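Local structure of fiber (5NBH) at residues 171-174 with 175-178; 63-66 with 67-70; 110-113 with 114-117. The protein forms the distal part of an adenovirus fibre, binds N-acetylglucosamine, and probably takes part in attaching the virus to the host cell. All coordinates share one frame; numbering follows the deposited sequence.

Interaction 1: 171-174 with 175-178; sequences TSDK and SVYK
Lys174 and Tyr177 meet at the phenol ring, which the carbonyl oxygen of Lys174 approaches obliquely, level with CE1, CZ and OH. Over one face of this ring, displaced toward its rim, lies a water that donates to Lys174 O (3.2 Å) and to Val176 O (2.7 Å), so a single molecule links two carbonyls of the bend while lying against the aromatic ring. The second flat group, the carboxylate of Asp173, is approached from one face only by its two donors across the contact. Ser175 OG reaches Asp173 OD1 at 2.8 Å from 44° above the plane, and Ser175 N comes to the same oxygen at 2.9 Å, on its anti side and tilted to the same face. CG of Asp173 is anti to its own nitrogen (chi1 -178°); this places the carboxylate beside its own carbonyl, toward Ser175, where OD1 takes both bonds from one residue, which should limit its rotation. Asp173 uses its backbone as well: Val176 N donates to Asp173 O at 2.9 Å. Val176 CG2 also packs on Asp173 CB at 3.7 Å, the two side chains crossing at about a right angle, and the other methyl, CG1, meets CG2 of Thr171. The Lys174 chain, bent at chi2 and chi4, curls back so that NZ gives a bond in the carbonyl plane to Ser172 O (2.9 Å), and its side chain also rests on Tyr204. Thr171 packs on Asn90 of the second subunit. In this surface loop before strand 179-188, an ST turn, Thr171 OG1 accepting from Asp173 N, runs into a type I beta turn from Asp173 to Val176, whose first residue also makes an Asx turn through OD1.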
# COMPACT_ATOMS: atom_id res chain seq x y z
N THR A 171 17.51 4.83 7.21
CA THR A 171 18.94 5.12 7.32
C THR A 171 19.18 5.95 8.59
O THR A 171 18.43 6.91 8.88
CB THR A 171 19.53 5.83 6.07
OG1 THR A 171 20.91 6.14 6.32
CG2 THR A 171 18.81 7.12 5.75
N SER A 172 20.21 5.57 9.35
CA SER A 172 20.64 6.32 10.54
C SER A 172 21.74 7.34 10.24
O SER A 172 22.32 7.89 11.18
CB SER A 172 21.16 5.36 11.61
OG SER A 172 22.31 4.67 11.12
N ASP A 173 22.02 7.58 8.96
CA ASP A 173 22.93 8.65 8.54
C ASP A 173 22.45 9.99 9.11
O ASP A 173 21.37 10.45 8.78
CB ASP A 173 22.99 8.71 7.01
CG ASP A 173 23.95 9.76 6.48
OD1 ASP A 173 24.33 10.71 7.23
OD2 ASP A 173 24.31 9.64 5.30
N LYS A 174 23.25 10.59 9.98
CA LYS A 174 22.82 11.76 10.75
C LYS A 174 22.76 13.04 9.92
O LYS A 174 22.23 14.05 10.40
CB LYS A 174 23.71 11.95 12.00
CG LYS A 174 23.69 10.77 12.99
CD LYS A 174 22.33 10.53 13.65
CE LYS A 174 22.38 9.39 14.66
NZ LYS A 174 22.71 8.07 14.01
N SER A 175 23.29 12.99 8.68
CA SER A 175 23.06 14.05 7.69
C SER A 175 21.71 13.90 6.93
O SER A 175 21.41 14.73 6.07
CB SER A 175 24.19 14.08 6.65
OG SER A 175 24.03 13.04 5.70
N VAL A 176 20.94 12.84 7.21
CA VAL A 176 19.62 12.65 6.57
C VAL A 176 18.49 13.07 7.52
O VAL A 176 18.46 12.66 8.68
CB VAL A 176 19.42 11.19 6.11
CG1 VAL A 176 18.04 11.01 5.47
CG2 VAL A 176 20.51 10.80 5.14
N TYR A 177 17.60 13.91 7.01
CA TYR A 177 16.47 14.44 7.78
C TYR A 177 15.18 14.19 7.02
O TYR A 177 14.61 15.12 6.43
CB TYR A 177 16.62 15.95 8.07
CG TYR A 177 17.79 16.31 8.94
CD1 TYR A 177 19.07 16.48 8.39
CD2 TYR A 177 17.64 16.49 10.32
CE1 TYR A 177 20.16 16.83 9.18
CE2 TYR A 177 18.72 16.83 11.11
CZ TYR A 177 19.98 17.00 10.54
OH TYR A 177 21.06 17.33 11.33
N LYS A 178 14.73 12.93 7.03
CA LYS A 178 13.49 12.58 6.38
C LYS A 178 12.33 13.24 7.13
O LYS A 178 12.11 13.03 8.32
CB LYS A 178 13.33 11.06 6.31
CG LYS A 178 12.08 10.59 5.60
CD LYS A 178 12.05 10.88 4.12
CE LYS A 178 10.80 10.29 3.46
NZ LYS A 178 10.96 10.43 1.99
O HOH W 1 19.23 13.42 11.17

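Interaction 2: 63-66 with 67-70; sequences DYRS and PQLR
Tyr64 and Leu69 face each other across a tight bend. Their packing depends on the tyrosine rotamer: CG sits between the backbone nitrogen and the carbonyl carbon (chi1 56°), which carries the ring to the start of strand 69-72, which meets it obliquely. CD1 of Tyr64 then lies 3.4 Å from Leu69 O and 3.9 Å from Leu69 CB, while CE1 continues to the CA of Arg70. CD1 of Leu69 reaches CB of Tyr64. The bend itself is gripped by Arg65 O, which accepts from both Leu69 N, at 2.8 Å, and Gln68 N, at 3.0 Å. Pro67, which comes just before Gln68 and has no N-H to offer, lays its CD against the Arg65 carbonyl carbon. Arg65 is folded at chi2 and chi3, whereas Gln68 is extended beyond CG; despite these different shapes they run side by side and point the same way. Gln68 NE2 ends over one face of the guanidinium, 3.8 Å from Arg65 NH2, with the two planes 67° apart. Two donors in such proximity are reconciled by a water that accepts from both. The stronger partners belong to the second subunit: NH2 forms a salt bridge with the terminal carboxylate of its Val237, and Gln68 OE1 accepts from its Leu78 N. A compact turn leading from an extended segment into strand 69-72, with side chains bonded to a neighbouring chain, is consistent with the triple beta-spiral of the adenovirus fibre shaft.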
# COMPACT_ATOMS: atom_id res chain seq x y z
N ASP A 63 11.46 -25.47 -9.29
CA ASP A 63 11.60 -24.36 -10.22
C ASP A 63 10.69 -23.21 -9.80
O ASP A 63 9.50 -23.42 -9.60
CB ASP A 63 11.27 -24.82 -11.64
CG ASP A 63 12.27 -25.87 -12.14
OD1 ASP A 63 13.48 -25.66 -11.91
OD2 ASP A 63 11.83 -26.90 -12.70
N TYR A 64 11.26 -22.02 -9.68
CA TYR A 64 10.48 -20.83 -9.28
C TYR A 64 10.93 -19.59 -10.06
O TYR A 64 12.05 -19.55 -10.61
CB TYR A 64 10.59 -20.60 -7.76
CG TYR A 64 11.99 -20.46 -7.29
CD1 TYR A 64 12.65 -19.23 -7.32
CD2 TYR A 64 12.71 -21.58 -6.87
CE1 TYR A 64 13.97 -19.11 -6.93
CE2 TYR A 64 14.03 -21.46 -6.47
CZ TYR A 64 14.66 -20.24 -6.52
OH TYR A 64 15.94 -20.11 -6.12
N ARG A 65 10.07 -18.56 -10.06
CA ARG A 65 10.34 -17.29 -10.75
C ARG A 65 11.12 -16.40 -9.81
O ARG A 65 10.60 -15.98 -8.77
CB ARG A 65 9.05 -16.60 -11.16
CG ARG A 65 8.31 -17.31 -12.28
CD ARG A 65 8.78 -16.84 -13.64
NE ARG A 65 8.28 -15.49 -13.90
CZ ARG A 65 7.11 -15.19 -14.46
NH1 ARG A 65 6.27 -16.13 -14.89
NH2 ARG A 65 6.79 -13.91 -14.61
N SER A 66 12.37 -16.11 -10.16
CA SER A 66 13.27 -15.44 -9.23
C SER A 66 12.88 -13.98 -8.90
O SER A 66 13.19 -13.49 -7.80
CB SER A 66 14.72 -15.55 -9.70
OG SER A 66 14.94 -14.72 -10.81
N PRO A 67 12.18 -13.30 -9.81
CA PRO A 67 11.68 -11.98 -9.36
C PRO A 67 10.58 -11.98 -8.29
O PRO A 67 10.24 -10.92 -7.75
CB PRO A 67 11.14 -11.34 -10.65
CG PRO A 67 11.66 -12.15 -11.78
CD PRO A 67 11.87 -13.55 -11.23
N GLN A 68 10.00 -13.15 -8.01
CA GLN A 68 8.84 -13.30 -7.10
C GLN A 68 9.20 -14.17 -5.89
O GLN A 68 8.75 -13.89 -4.75
CB GLN A 68 7.69 -13.92 -7.86
CG GLN A 68 7.20 -13.04 -9.00
CD GLN A 68 5.96 -13.52 -9.69
OE1 GLN A 68 5.06 -14.11 -9.09
NE2 GLN A 68 5.88 -13.21 -10.98
N LEU A 69 10.00 -15.21 -6.14
CA LEU A 69 10.44 -16.16 -5.09
C LEU A 69 11.95 -16.30 -5.09
O LEU A 69 12.61 -16.02 -6.09
CB LEU A 69 9.75 -17.51 -5.27
CG LEU A 69 8.23 -17.51 -5.07
CD1 LEU A 69 7.54 -18.30 -6.15
CD2 LEU A 69 7.84 -18.06 -3.71
N ARG A 70 12.49 -16.71 -3.94
CA ARG A 70 13.93 -16.80 -3.75
C ARG A 70 14.25 -17.79 -2.63
O ARG A 70 13.36 -18.23 -1.91
CB ARG A 70 14.52 -15.44 -3.39
CG ARG A 70 14.05 -14.88 -2.06
CD ARG A 70 14.56 -13.48 -1.82
NE ARG A 70 15.96 -13.54 -1.41
CZ ARG A 70 16.38 -13.61 -0.15
NH1 ARG A 70 15.53 -13.59 0.88
NH2 ARG A 70 17.68 -13.67 0.07
O HOH W 2 8.20 -12.13 -12.49

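Interaction 3: 110-113 with 114-117; sequences MVRF and GTTV
Phe113 and Thr116 are joined by two backbone hydrogen bonds, Phe113 N to Thr116 O at 3.0 Å and Thr116 N to Phe113 O at 2.9 Å, which make a hydrogen-bonded antiparallel pair, the second of them closing a type II' beta turn with Gly114 and Thr115 at its corners. Gly114 has the positive phi (57°) of the first corner in such a turn. The next pair inward, Arg112 with Val117, is non-hydrogen-bonded, and CA-H...O contacts run from Arg112 CA to Thr116 O and from Val117 CA to Val111 O. Among side-chain polar contacts, Arg112 NE gives Gly114 O an almost straight bond of 2.7 Å, the oxygen lying at the guanidinium edge, in its plane; NH2 adds a weak one. A bend at chi2 (71°) turns the arginine back along the hairpin end, and NH1 is held by Phe167 O and Ile234 O, so the buried cation is tied to carbonyls. Apolar contacts divide by face. With Arg112 lies Val117, whose CG2 touches Arg112 CD at 4.0 Å and whose CG1 meets Met110 CB. On the other face Phe113 CE1 packs on Thr116 CG2 at 3.8 Å, and the phenylalanine stacks edge-to-face with Phe113 of the second subunit. This hairpin of strands 103-113 and 116-125 lies between strand 83-96, bonded to Arg112, and strand 223-231, bonded to Val117.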
# COMPACT_ATOMS: atom_id res chain seq x y z
N MET A 110 2.57 -0.13 10.14
CA MET A 110 3.76 0.14 9.39
C MET A 110 3.91 -1.01 8.40
O MET A 110 4.24 -2.10 8.82
CB MET A 110 4.93 0.27 10.33
CG MET A 110 4.63 1.23 11.46
SD MET A 110 5.97 1.47 12.61
CE MET A 110 7.14 2.31 11.60
N VAL A 111 3.64 -0.74 7.14
CA VAL A 111 3.56 -1.77 6.08
C VAL A 111 4.76 -1.74 5.20
O VAL A 111 5.02 -0.74 4.50
CB VAL A 111 2.27 -1.64 5.23
CG1 VAL A 111 2.16 -2.83 4.26
CG2 VAL A 111 1.03 -1.56 6.10
N ARG A 112 5.49 -2.85 5.16
CA ARG A 112 6.72 -2.95 4.42
C ARG A 112 6.48 -3.77 3.15
O ARG A 112 5.94 -4.88 3.22
CB ARG A 112 7.78 -3.61 5.34
CG ARG A 112 9.08 -4.03 4.70
CD ARG A 112 9.96 -2.88 4.31
NE ARG A 112 11.08 -3.42 3.54
CZ ARG A 112 12.34 -3.58 3.94
NH1 ARG A 112 12.77 -3.18 5.14
NH2 ARG A 112 13.19 -4.14 3.10
N PHE A 113 6.85 -3.22 2.01
CA PHE A 113 6.89 -3.97 0.74
C PHE A 113 8.00 -3.42 -0.11
O PHE A 113 8.21 -2.20 -0.17
CB PHE A 113 5.56 -3.88 0.00
CG PHE A 113 4.89 -2.55 0.13
CD1 PHE A 113 5.33 -1.47 -0.57
CD2 PHE A 113 3.78 -2.41 0.94
CE1 PHE A 113 4.71 -0.23 -0.44
CE2 PHE A 113 3.15 -1.18 1.08
CZ PHE A 113 3.63 -0.09 0.38
N GLY A 114 8.72 -4.30 -0.77
CA GLY A 114 10.00 -3.93 -1.32
C GLY A 114 10.81 -3.41 -0.14
O GLY A 114 10.80 -4.02 0.95
N THR A 115 11.43 -2.27 -0.33
CA THR A 115 12.15 -1.57 0.75
C THR A 115 11.36 -0.36 1.25
O THR A 115 11.86 0.42 2.04
CB THR A 115 13.53 -1.09 0.27
OG1 THR A 115 13.37 -0.29 -0.89
CG2 THR A 115 14.40 -2.27 -0.08
N THR A 116 10.12 -0.24 0.81
CA THR A 116 9.25 0.88 1.17
C THR A 116 8.45 0.60 2.42
O THR A 116 7.98 -0.53 2.63
CB THR A 116 8.29 1.15 -0.01
OG1 THR A 116 9.09 1.45 -1.15
CG2 THR A 116 7.44 2.29 0.25
N VAL A 117 8.26 1.63 3.25
CA VAL A 117 7.38 1.51 4.40
C VAL A 117 6.24 2.52 4.27
O VAL A 117 6.49 3.72 4.12
CB VAL A 117 8.15 1.71 5.74
CG1 VAL A 117 7.19 1.55 6.90
CG2 VAL A 117 9.34 0.73 5.82

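Interaction 3 is fully buried near the centre of the chain, interaction 1 lies at the surface, and interaction 2 is partly buried farther out; their atoms nowhere touch. Each turns the chain, only interaction 3 as a true hairpin reversal, but the means differ. The buried hairpin rests on paired strands, an arginine gripped by carbonyls, and aromatic packing between subunits. The loop 171-178 relies on a carboxylate, a hydroxyl and a water at an exposed place. Segment 63-70 mixes an apolar tyrosine-leucine contact with polar ends bonded to another chain. No two share a sheet: 110-117 belongs to the five-stranded one, 171-178 leads into the four-stranded one, and 63-70 starts a two-stranded hairpin. All three touch the second subunit.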